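Local coordinates for SWD1-like protein (Myceliophthora thermophila, PDB 6E29) that probably serves, through its WD-repeat beta-propeller domain, as a scaffold subunit of the COMPASS complex that methylates histone H3, at residues B[42-45]-B[49-52]; B[277-280]-B[285-288]; B[298-301]-B[306-309]; B[328-333]-B[339-344]. All coordinates share one frame; numbering follows the deposited sequence.

Contact 1. Residues B[42-45]-B[49-52]; sequences SGRV and VVIW
The indole of Trp-52 meets Ser-42 at its edge: CB of Ser-42 lies in the ring plane, 3.6 Å from NE1 of Trp-52. Over one face of the same indole sits CG1 of Val-50, two residues back on the same strand, offset toward the rim. NE1 thus looks onto a methylene group and is buried without a hydrogen-bonding partner. These residues belong to a beta hairpin of a WD-repeat propeller blade, formed by strands 39-44 and 48-53, the second and third of a four-stranded antiparallel sheet. Ser-42 and Val-50 form a hydrogen-bonded pair. Ser-42 N donates to Val-50 O at 2.7 Å, and Val-50 N returns the bond to Ser-42 O at 2.7 Å. Ser-42 O also receives a CA-H...O contact from CA of Val-49, 3.2 Å away. OG of Ser-42 stands anti to the backbone N (chi1 179°) and hydrogen-bonds Ser-28 OG on the adjoining strand 28-33. On the face opposite Ser-42 and Val-50, Gly-43 faces Val-49 as a non-hydrogen-bonded pair, and the valine side chain reaches Leu-82 and Ser-84 of the next blade. Strand 58-64 flanks the hairpin, with Val-59 touching both Val-50 and Trp-52. Beyond Ser-42, the partly exposed Arg-44 bends at chi3, its guanidinium held by a salt bridge from NH2 to Asp-46 in the turn. Its aliphatic part crosses Val-50 at a slant, bringing CD of Arg-44 to 3.7 Å from CG2 of Val-50.

Contact 2. Residues B[277-280]-B[285-288]; sequences VAFS and YVAA
Ala-278 O takes the shortest bond between the strands, from Ala-287 N at 2.9 Å, almost straight at 172°. The indole NE1 of Trp-322 adds a weak bond to the same oxygen. In return Ala-278 N donates to Ala-287 O at 3.0 Å. Nearer the turn, Ser-280 grips Tyr-285 twice: its N donates to Tyr-285 O, and its OG accepts from Tyr-285 N at 3.0 Å. With chi1 at 69°, OG is placed between the backbone N and the carbonyl carbon, where it can meet that amide. Replacing Ser-280 with alanine would probably leave the Tyr-285 amide without this acceptor and weaken the closure of the hairpin. On one face Phe-279 and Val-286 run side by side, CE1 of Phe-279 touching CG2 of Val-286 at 3.8 Å, while CG1 of Val-277 meets CB of Ala-288 at 3.7 Å. The hairpin supplies the first two strands of a propeller blade. The face bearing Val-277, Phe-279 and Val-286 packs on Leu-231 of strand 229-234, whereas Ala-278 and Ala-287 meet Ile-320 of strand 317-322, and strand 296-300 continues the sheet beyond 285-290.

Contact 3. Residues B[298-301]-B[306-309]; sequences IWER and LVRM
A classic beta bulge interrupts the hairpin of strands 296-300 and 306-310, with Val-307 and Arg-308 both set against Ile-298. Ile-298 O consequently accepts two backbone bonds, from Val-307 N at 2.8 Å and from Arg-308 N at 3.2 Å, the second on a lone pair in the carbonyl plane. Ile-298 N completes the pairing by donating to Arg-308 O at 2.9 Å. The extra residue shifts the register by one, so that Trp-299 lies opposite Leu-306. CD1 of Leu-306 rests over the five-membered ring of Trp-299 in a CH-pi contact, 3.8 Å from its centroid and 15° off the ring normal. The leucine reaches there with CG anti to the backbone N (chi1 177°), while its CB approaches the ring atom CD1 of Trp-299 at 3.6 Å. In the propeller blade these are the third and outermost strands, and the indole is also met by Phe-265 and, edge-to-face, by Trp-274. A serine in place of Trp-299 would probably open a gap beside Phe-265 and Trp-274 and leave the exposed Leu-306 without the face it covers. Across the bulge, CG2 of Ile-298 touches CG2 of Val-307 at 3.7 Å. CG1 of that valine meets CG of Glu-300 at 3.5 Å, the two side chains crossing at about a right angle; beyond it the glutamate carboxylate accepts from the backbone N atoms of His-303 and Ser-305 in the turn.

Contact 4. Residues B[328-333]-B[339-344]; sequences LLAACG and INIWSV
Trp-342 crosses to strand 328-333 along one side of its indole. CG stands anti to the carbonyl carbon (chi1 -79°), which carries the six-membered ring past Leu-329 O to Ala-331. From CB, 3.8 Å from Leu-329 O, the chain leads through CG and CD2 to CE3, which has Leu-329 O in the ring plane at 3.5 Å. The next atom, CZ3, touches CB of Ala-331 at 3.7 Å. NE1, on the pyrrole side, hydrogen-bonds the carboxylate of Glu-17 near the N-terminus, which helps fix the rotation of the ring. The backbone keeps this register: Trp-342 N donates to Leu-329 O at 2.8 Å, and Ala-331 N to Asn-340 O, also at 2.8 Å. On the face opposite the indole, CB of Ala-330 packs on CG1 of Ile-341 at 3.8 Å. A water 3.0 Å from both Asn-340 ND2 and Ala-331 O bridges the strands, accepting from ND2, while Asn-340 OD1 accepts a hydrogen bond from Thr-22 OG1. Strand 19-23, from the start of the chain, fills the outer place beyond 339-343. Closing the last blade with a strand from the other terminus is the Velcro closure characteristic of WD40 propellers.

Overall arrangement
Each of the four contacts lies in an antiparallel hairpin, and together they span three blades of the seven-bladed propeller, following one another along the chain from contact 1 to contact 4. Contacts 2 and 3 share one sheet, strands 285-290 and 296-300 being neighbours; their centres are about 9 Å apart, and Val-286 O probably accepts a hydrogen bond from Trp-299 N. Contact 4 occupies the next blade, where Leu-329 and Val-344 pack on Ile-298 and Leu-329 on Ala-287. Its other side touches contact 1 through Ile-339 and Ser-42, with centres about 15 Å apart. Strand 19-23 pairs with 339-343 of contact 4, so the start and end of the domain meet in this blade and close the ring.

Contact 1. Residues B[42-45]-B[49-52]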
loop_
_atom_site.group_PDB
_atom_site.type_symbol
_atom_site.label_atom_id
_atom_site.label_comp_id
_atom_site.label_asym_id
_atom_site.label_seq_id
_atom_site.Cartn_x
_atom_site.Cartn_y
_atom_site.Cartn_z
ATOM N N SER B 42 -8.592 2.953 11.382
ATOM C CA SER B 42 -9.522 2.155 10.600
ATOM C C SER B 42 -10.273 3.079 9.644
ATOM O O SER B 42 -10.666 4.184 10.018
ATOM C CB SER B 42 -10.496 1.403 11.546
ATOM O OG SER B 42 -11.426 0.649 10.820
ATOM N N GLY B 43 -10.468 2.653 8.399
ATOM C CA GLY B 43 -11.284 3.406 7.454
ATOM C C GLY B 43 -12.490 2.541 7.153
ATOM O O GLY B 43 -12.405 1.304 7.232
ATOM N N ARG B 44 -13.620 3.186 6.850
ATOM C CA ARG B 44 -14.905 2.503 6.732
ATOM C C ARG B 44 -15.516 2.736 5.365
ATOM O O ARG B 44 -15.136 3.654 4.624
ATOM C CB ARG B 44 -15.894 2.958 7.832
ATOM C CG ARG B 44 -15.160 3.344 9.114
ATOM C CD ARG B 44 -16.001 3.487 10.338
ATOM N NE ARG B 44 -17.323 4.003 10.105
ATOM C CZ ARG B 44 -18.158 4.363 11.086
ATOM N NH1 ARG B 44 -17.768 4.281 12.357
ATOM N NH2 ARG B 44 -19.370 4.816 10.793
ATOM N N VAL B 45 -16.499 1.884 5.056
ATOM C CA VAL B 45 -17.231 1.987 3.797
ATOM C C VAL B 45 -17.798 3.387 3.626
ATOM O O VAL B 45 -17.818 3.929 2.513
ATOM C CB VAL B 45 -18.349 0.934 3.744
ATOM C CG1 VAL B 45 -19.349 1.257 2.614
ATOM C CG2 VAL B 45 -17.779 -0.449 3.605
ATOM N N VAL B 49 -13.112 7.697 9.295
ATOM C CA VAL B 49 -11.861 7.139 9.781
ATOM C C VAL B 49 -11.890 7.100 11.299
ATOM O O VAL B 49 -12.308 8.069 11.934
ATOM C CB VAL B 49 -10.651 7.948 9.289
ATOM C CG1 VAL B 49 -9.356 7.375 9.924
ATOM C CG2 VAL B 49 -10.584 7.855 7.758
ATOM N N VAL B 50 -11.493 5.956 11.873
ATOM C CA VAL B 50 -11.558 5.732 13.308
ATOM C C VAL B 50 -10.147 5.517 13.845
ATOM O O VAL B 50 -9.347 4.782 13.260
ATOM C CB VAL B 50 -12.485 4.546 13.659
ATOM C CG1 VAL B 50 -12.556 4.346 15.180
ATOM C CG2 VAL B 50 -13.879 4.818 13.118
ATOM N N ILE B 51 -9.831 6.202 14.928
ATOM C CA ILE B 51 -8.557 6.065 15.617
ATOM C C ILE B 51 -8.855 5.271 16.882
ATOM O O ILE B 51 -9.583 5.757 17.749
ATOM C CB ILE B 51 -7.960 7.433 15.969
ATOM C CG1 ILE B 51 -7.815 8.306 14.695
ATOM C CG2 ILE B 51 -6.690 7.251 16.789
ATOM C CD1 ILE B 51 -7.119 7.525 13.521
ATOM N N TRP B 52 -8.313 4.049 16.980
ATOM C CA TRP B 52 -8.487 3.199 18.164
ATOM C C TRP B 52 -7.281 3.332 19.076
ATOM O O TRP B 52 -6.145 3.172 18.632
ATOM C CB TRP B 52 -8.630 1.732 17.770
ATOM C CG TRP B 52 -9.766 1.431 16.889
ATOM C CD1 TRP B 52 -9.819 1.546 15.518
ATOM C CD2 TRP B 52 -11.033 0.922 17.299
ATOM N NE1 TRP B 52 -11.064 1.158 15.064
ATOM C CE2 TRP B 52 -11.809 0.741 16.133
ATOM C CE3 TRP B 52 -11.579 0.573 18.540
ATOM C CZ2 TRP B 52 -13.107 0.265 16.184
ATOM C CZ3 TRP B 52 -12.838 0.083 18.575
ATOM C CH2 TRP B 52 -13.597 -0.059 17.406
#

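Contact 2. Residues B[277-280]-B[285-288]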
loop_
_atom_site.group_PDB
_atom_site.type_symbol
_atom_site.label_atom_id
_atom_site.label_comp_id
_atom_site.label_asym_id
_atom_site.label_seq_id
_atom_site.Cartn_x
_atom_site.Cartn_y
_atom_site.Cartn_z
ATOM N N VAL B 277 -1.685 -8.367 1.321
ATOM C CA VAL B 277 -0.501 -8.972 1.909
ATOM C C VAL B 277 0.120 -7.967 2.861
ATOM O O VAL B 277 -0.118 -6.762 2.748
ATOM C CB VAL B 277 0.546 -9.362 0.861
ATOM C CG1 VAL B 277 -0.102 -10.488 -0.063
ATOM C CG2 VAL B 277 0.965 -8.094 0.009
ATOM N N ALA B 278 0.959 -8.486 3.770
ATOM C CA ALA B 278 1.624 -7.661 4.783
ATOM C C ALA B 278 2.885 -8.332 5.329
ATOM O O ALA B 278 2.930 -9.547 5.513
ATOM C CB ALA B 278 0.668 -7.338 5.939
ATOM N N PHE B 279 3.886 -7.508 5.649
ATOM C CA PHE B 279 5.090 -7.909 6.349
ATOM C C PHE B 279 4.860 -7.804 7.840
ATOM O O PHE B 279 4.345 -6.780 8.306
ATOM C CB PHE B 279 6.236 -6.939 6.068
ATOM C CG PHE B 279 7.056 -7.221 4.785
ATOM C CD1 PHE B 279 7.558 -8.463 4.514
ATOM C CD2 PHE B 279 7.395 -6.149 3.953
ATOM C CE1 PHE B 279 8.360 -8.707 3.369
ATOM C CE2 PHE B 279 8.185 -6.356 2.774
ATOM C CZ PHE B 279 8.685 -7.646 2.501
ATOM N N SER B 280 5.450 -8.733 8.595
ATOM C CA SER B 280 5.445 -8.610 10.050
ATOM C C SER B 280 6.463 -7.544 10.478
ATOM O O SER B 280 7.239 -7.025 9.666
ATOM C CB SER B 280 5.735 -9.959 10.717
ATOM O OG SER B 280 7.096 -10.373 10.501
ATOM N N TYR B 285 7.965 -12.527 8.643
ATOM C CA TYR B 285 6.827 -13.249 8.077
ATOM C C TYR B 285 6.153 -12.409 7.006
ATOM O O TYR B 285 6.116 -11.180 7.077
ATOM C CB TYR B 285 5.761 -13.578 9.128
ATOM C CG TYR B 285 6.282 -14.408 10.250
ATOM C CD1 TYR B 285 6.701 -15.709 10.035
ATOM C CD2 TYR B 285 6.379 -13.884 11.518
ATOM C CE1 TYR B 285 7.206 -16.510 11.118
ATOM C CE2 TYR B 285 6.868 -14.638 12.574
ATOM C CZ TYR B 285 7.285 -15.949 12.372
ATOM O OH TYR B 285 7.784 -16.692 13.427
ATOM N N VAL B 286 5.572 -13.105 6.025
ATOM C CA VAL B 286 4.632 -12.516 5.067
ATOM C C VAL B 286 3.270 -13.170 5.316
ATOM O O VAL B 286 3.173 -14.394 5.324
ATOM C CB VAL B 286 5.088 -12.768 3.606
ATOM C CG1 VAL B 286 4.002 -12.317 2.629
ATOM C CG2 VAL B 286 6.434 -12.001 3.318
ATOM N N ALA B 287 2.225 -12.357 5.469
ATOM C CA ALA B 287 0.860 -12.867 5.597
ATOM C C ALA B 287 0.047 -12.422 4.389
ATOM O O ALA B 287 0.347 -11.386 3.766
ATOM C CB ALA B 287 0.179 -12.371 6.871
ATOM N N ALA B 288 -0.981 -13.201 4.064
ATOM C CA ALA B 288 -1.921 -12.807 3.021
ATOM C C ALA B 288 -3.316 -13.310 3.364
ATOM O O ALA B 288 -3.472 -14.427 3.874
ATOM C CB ALA B 288 -1.512 -13.390 1.662
#

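Contact 3. Residues B[298-301]-B[306-309]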
loop_
_atom_site.group_PDB
_atom_site.type_symbol
_atom_site.label_atom_id
_atom_site.label_comp_id
_atom_site.label_asym_id
_atom_site.label_seq_id
_atom_site.Cartn_x
_atom_site.Cartn_y
_atom_site.Cartn_z
ATOM N N ILE B 298 0.348 -17.576 6.379
ATOM C CA ILE B 298 1.570 -16.920 6.865
ATOM C C ILE B 298 2.776 -17.750 6.423
ATOM O O ILE B 298 2.855 -18.946 6.721
ATOM C CB ILE B 298 1.554 -16.754 8.391
ATOM C CG1 ILE B 298 0.271 -16.008 8.833
ATOM C CG2 ILE B 298 2.773 -15.998 8.848
ATOM C CD1 ILE B 298 0.172 -15.882 10.403
ATOM N N TRP B 299 3.686 -17.127 5.675
ATOM C CA TRP B 299 4.960 -17.733 5.292
ATOM C C TRP B 299 6.114 -17.044 6.025
ATOM O O TRP B 299 6.003 -15.885 6.454
ATOM C CB TRP B 299 5.200 -17.610 3.793
ATOM C CG TRP B 299 4.203 -18.249 2.919
ATOM C CD1 TRP B 299 4.282 -19.519 2.357
ATOM C CD2 TRP B 299 3.007 -17.650 2.392
ATOM N NE1 TRP B 299 3.200 -19.735 1.557
ATOM C CE2 TRP B 299 2.400 -18.614 1.549
ATOM C CE3 TRP B 299 2.392 -16.389 2.545
ATOM C CZ2 TRP B 299 1.186 -18.375 0.885
ATOM C CZ3 TRP B 299 1.198 -16.140 1.870
ATOM C CH2 TRP B 299 0.608 -17.129 1.041
ATOM N N GLU B 300 7.250 -17.727 6.087
ATOM C CA GLU B 300 8.443 -17.139 6.682
ATOM C C GLU B 300 9.476 -16.893 5.589
ATOM O O GLU B 300 9.649 -17.717 4.691
ATOM C CB GLU B 300 9.016 -18.041 7.797
ATOM C CG GLU B 300 9.215 -19.481 7.388
ATOM C CD GLU B 300 10.562 -19.677 6.714
ATOM O OE1 GLU B 300 11.504 -18.908 7.073
ATOM O OE2 GLU B 300 10.648 -20.547 5.813
ATOM N N ARG B 301 10.150 -15.756 5.659
ATOM C CA ARG B 301 11.070 -15.310 4.604
ATOM C C ARG B 301 12.466 -15.856 4.765
ATOM O O ARG B 301 13.293 -15.674 3.865
ATOM C CB ARG B 301 11.201 -13.803 4.619
ATOM C CG ARG B 301 10.068 -13.095 4.030
ATOM C CD ARG B 301 10.409 -11.627 3.898
ATOM N NE ARG B 301 11.770 -11.399 3.419
ATOM C CZ ARG B 301 12.721 -10.768 4.096
ATOM N NH1 ARG B 301 12.468 -10.272 5.312
ATOM N NH2 ARG B 301 13.939 -10.650 3.562
ATOM N N LEU B 306 5.764 -22.159 4.272
ATOM C CA LEU B 306 4.490 -21.836 4.901
ATOM C C LEU B 306 4.512 -22.277 6.362
ATOM O O LEU B 306 4.821 -23.436 6.660
ATOM C CB LEU B 306 3.338 -22.530 4.146
ATOM C CG LEU B 306 1.898 -22.389 4.691
ATOM C CD1 LEU B 306 1.384 -20.938 4.480
ATOM C CD2 LEU B 306 0.895 -23.409 4.103
ATOM N N VAL B 307 4.182 -21.362 7.269
ATOM C CA VAL B 307 4.254 -21.645 8.699
ATOM C C VAL B 307 2.887 -21.827 9.332
ATOM O O VAL B 307 2.760 -22.602 10.291
ATOM C CB VAL B 307 5.064 -20.583 9.477
ATOM C CG1 VAL B 307 6.516 -20.740 9.194
ATOM C CG2 VAL B 307 4.630 -19.188 9.187
ATOM N N ARG B 308 1.860 -21.181 8.817
ATOM C CA ARG B 308 0.567 -21.195 9.486
ATOM C C ARG B 308 -0.524 -20.919 8.474
ATOM O O ARG B 308 -0.368 -20.055 7.619
ATOM C CB ARG B 308 0.520 -20.113 10.575
ATOM C CG ARG B 308 -0.620 -20.301 11.492
ATOM C CD ARG B 308 -0.303 -21.388 12.470
ATOM N NE ARG B 308 -0.864 -21.040 13.772
ATOM C CZ ARG B 308 -2.004 -21.522 14.261
ATOM N NH1 ARG B 308 -2.723 -22.411 13.580
ATOM N NH2 ARG B 308 -2.419 -21.099 15.449
ATOM N N MET B 309 -1.639 -21.630 8.597
ATOM C CA MET B 309 -2.867 -21.213 7.936
ATOM C C MET B 309 -3.894 -20.905 9.026
ATOM O O MET B 309 -4.215 -21.779 9.839
ATOM C CB MET B 309 -3.362 -22.318 7.011
ATOM C CG MET B 309 -4.547 -21.939 6.174
ATOM S SD MET B 309 -5.202 -23.423 5.392
ATOM C CE MET B 309 -3.640 -24.258 5.058
#

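Contact 4. Residues B[328-333]-B[339-344]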
loop_
_atom_site.group_PDB
_atom_site.type_symbol
_atom_site.label_atom_id
_atom_site.label_comp_id
_atom_site.label_asym_id
_atom_site.label_seq_id
_atom_site.Cartn_x
_atom_site.Cartn_y
_atom_site.Cartn_z
ATOM N N LEU B 328 1.300 -9.580 16.350
ATOM C CA LEU B 328 -0.155 -9.411 16.275
ATOM C C LEU B 328 -0.531 -9.124 14.830
ATOM O O LEU B 328 0.083 -8.259 14.188
ATOM C CB LEU B 328 -0.641 -8.243 17.171
ATOM C CG LEU B 328 -0.333 -8.324 18.665
ATOM C CD1 LEU B 328 -0.625 -6.990 19.375
ATOM C CD2 LEU B 328 -1.187 -9.472 19.262
ATOM N N LEU B 329 -1.564 -9.803 14.312
ATOM C CA LEU B 329 -1.939 -9.654 12.896
ATOM C C LEU B 329 -3.408 -9.257 12.907
ATOM O O LEU B 329 -4.228 -9.999 13.459
ATOM C CB LEU B 329 -1.727 -10.988 12.131
ATOM C CG LEU B 329 -2.230 -11.094 10.690
ATOM C CD1 LEU B 329 -1.564 -9.991 9.760
ATOM C CD2 LEU B 329 -1.940 -12.499 10.152
ATOM N N ALA B 330 -3.743 -8.076 12.366
ATOM C CA ALA B 330 -5.127 -7.618 12.322
ATOM C C ALA B 330 -5.674 -7.812 10.917
ATOM O O ALA B 330 -4.970 -7.616 9.920
ATOM C CB ALA B 330 -5.237 -6.136 12.711
ATOM N N ALA B 331 -6.962 -8.111 10.834
ATOM C CA ALA B 331 -7.588 -8.340 9.526
ATOM C C ALA B 331 -9.015 -7.809 9.498
ATOM O O ALA B 331 -9.732 -7.881 10.492
ATOM C CB ALA B 331 -7.590 -9.825 9.167
ATOM N N CYS B 332 -9.430 -7.279 8.344
ATOM C CA CYS B 332 -10.762 -6.742 8.121
ATOM C C CYS B 332 -11.578 -7.793 7.418
ATOM O O CYS B 332 -11.193 -8.248 6.337
ATOM C CB CYS B 332 -10.697 -5.489 7.242
ATOM S SG CYS B 332 -9.617 -4.232 7.912
ATOM N N GLY B 333 -12.720 -8.156 8.006
ATOM C CA GLY B 333 -13.630 -9.071 7.329
ATOM C C GLY B 333 -14.408 -8.362 6.224
ATOM O O GLY B 333 -14.942 -7.266 6.421
ATOM N N ILE B 339 -12.907 -6.090 12.729
ATOM C CA ILE B 339 -11.459 -6.239 12.749
ATOM C C ILE B 339 -11.119 -7.301 13.775
ATOM O O ILE B 339 -11.398 -7.131 14.972
ATOM C CB ILE B 339 -10.724 -4.930 13.087
ATOM C CG1 ILE B 339 -11.081 -3.835 12.084
ATOM C CG2 ILE B 339 -9.212 -5.210 13.084
ATOM C CD1 ILE B 339 -10.845 -2.417 12.630
ATOM N N ASN B 340 -10.503 -8.387 13.316
ATOM C CA ASN B 340 -9.990 -9.412 14.212
ATOM C C ASN B 340 -8.481 -9.297 14.346
ATOM O O ASN B 340 -7.784 -9.073 13.352
ATOM C CB ASN B 340 -10.345 -10.804 13.706
ATOM C CG ASN B 340 -11.778 -11.140 13.958
ATOM O OD1 ASN B 340 -12.139 -11.537 15.069
ATOM N ND2 ASN B 340 -12.626 -10.962 12.942
ATOM N N ILE B 341 -7.975 -9.511 15.557
ATOM C CA ILE B 341 -6.533 -9.439 15.822
ATOM C C ILE B 341 -6.081 -10.768 16.388
ATOM O O ILE B 341 -6.571 -11.209 17.457
ATOM C CB ILE B 341 -6.169 -8.302 16.784
ATOM C CG1 ILE B 341 -6.593 -6.950 16.212
ATOM C CG2 ILE B 341 -4.681 -8.330 17.035
ATOM C CD1 ILE B 341 -6.439 -5.841 17.254
ATOM N N TRP B 342 -5.225 -11.450 15.635
ATOM C CA TRP B 342 -4.626 -12.712 16.041
ATOM C C TRP B 342 -3.323 -12.474 16.770
ATOM O O TRP B 342 -2.515 -11.654 16.339
ATOM C CB TRP B 342 -4.254 -13.582 14.826
ATOM C CG TRP B 342 -5.343 -14.316 14.197
ATOM C CD1 TRP B 342 -5.636 -15.653 14.341
ATOM C CD2 TRP B 342 -6.297 -13.795 13.270
ATOM N NE1 TRP B 342 -6.709 -15.986 13.557
ATOM C CE2 TRP B 342 -7.146 -14.871 12.896
ATOM C CE3 TRP B 342 -6.532 -12.530 12.730
ATOM C CZ2 TRP B 342 -8.206 -14.711 12.023
ATOM C CZ3 TRP B 342 -7.571 -12.376 11.862
ATOM C CH2 TRP B 342 -8.392 -13.463 11.496
ATOM N N SER B 343 -3.072 -13.279 17.789
ATOM C CA SER B 343 -1.744 -13.411 18.393
ATOM C C SER B 343 -1.039 -14.588 17.719
ATOM O O SER B 343 -1.438 -15.733 17.899
ATOM C CB SER B 343 -1.856 -13.628 19.900
ATOM O OG SER B 343 -1.921 -12.384 20.551
ATOM N N VAL B 344 0.027 -14.313 16.971
ATOM C CA VAL B 344 0.666 -15.305 16.088
ATOM C C VAL B 344 1.962 -15.811 16.720
ATOM O O VAL B 344 2.937 -15.066 16.825
ATOM C CB VAL B 344 0.966 -14.696 14.712
ATOM C CG1 VAL B 344 1.421 -15.773 13.749
ATOM C CG2 VAL B 344 -0.262 -13.971 14.183
HETATM O O HOH W 1 -11.809 -10.027 10.260
#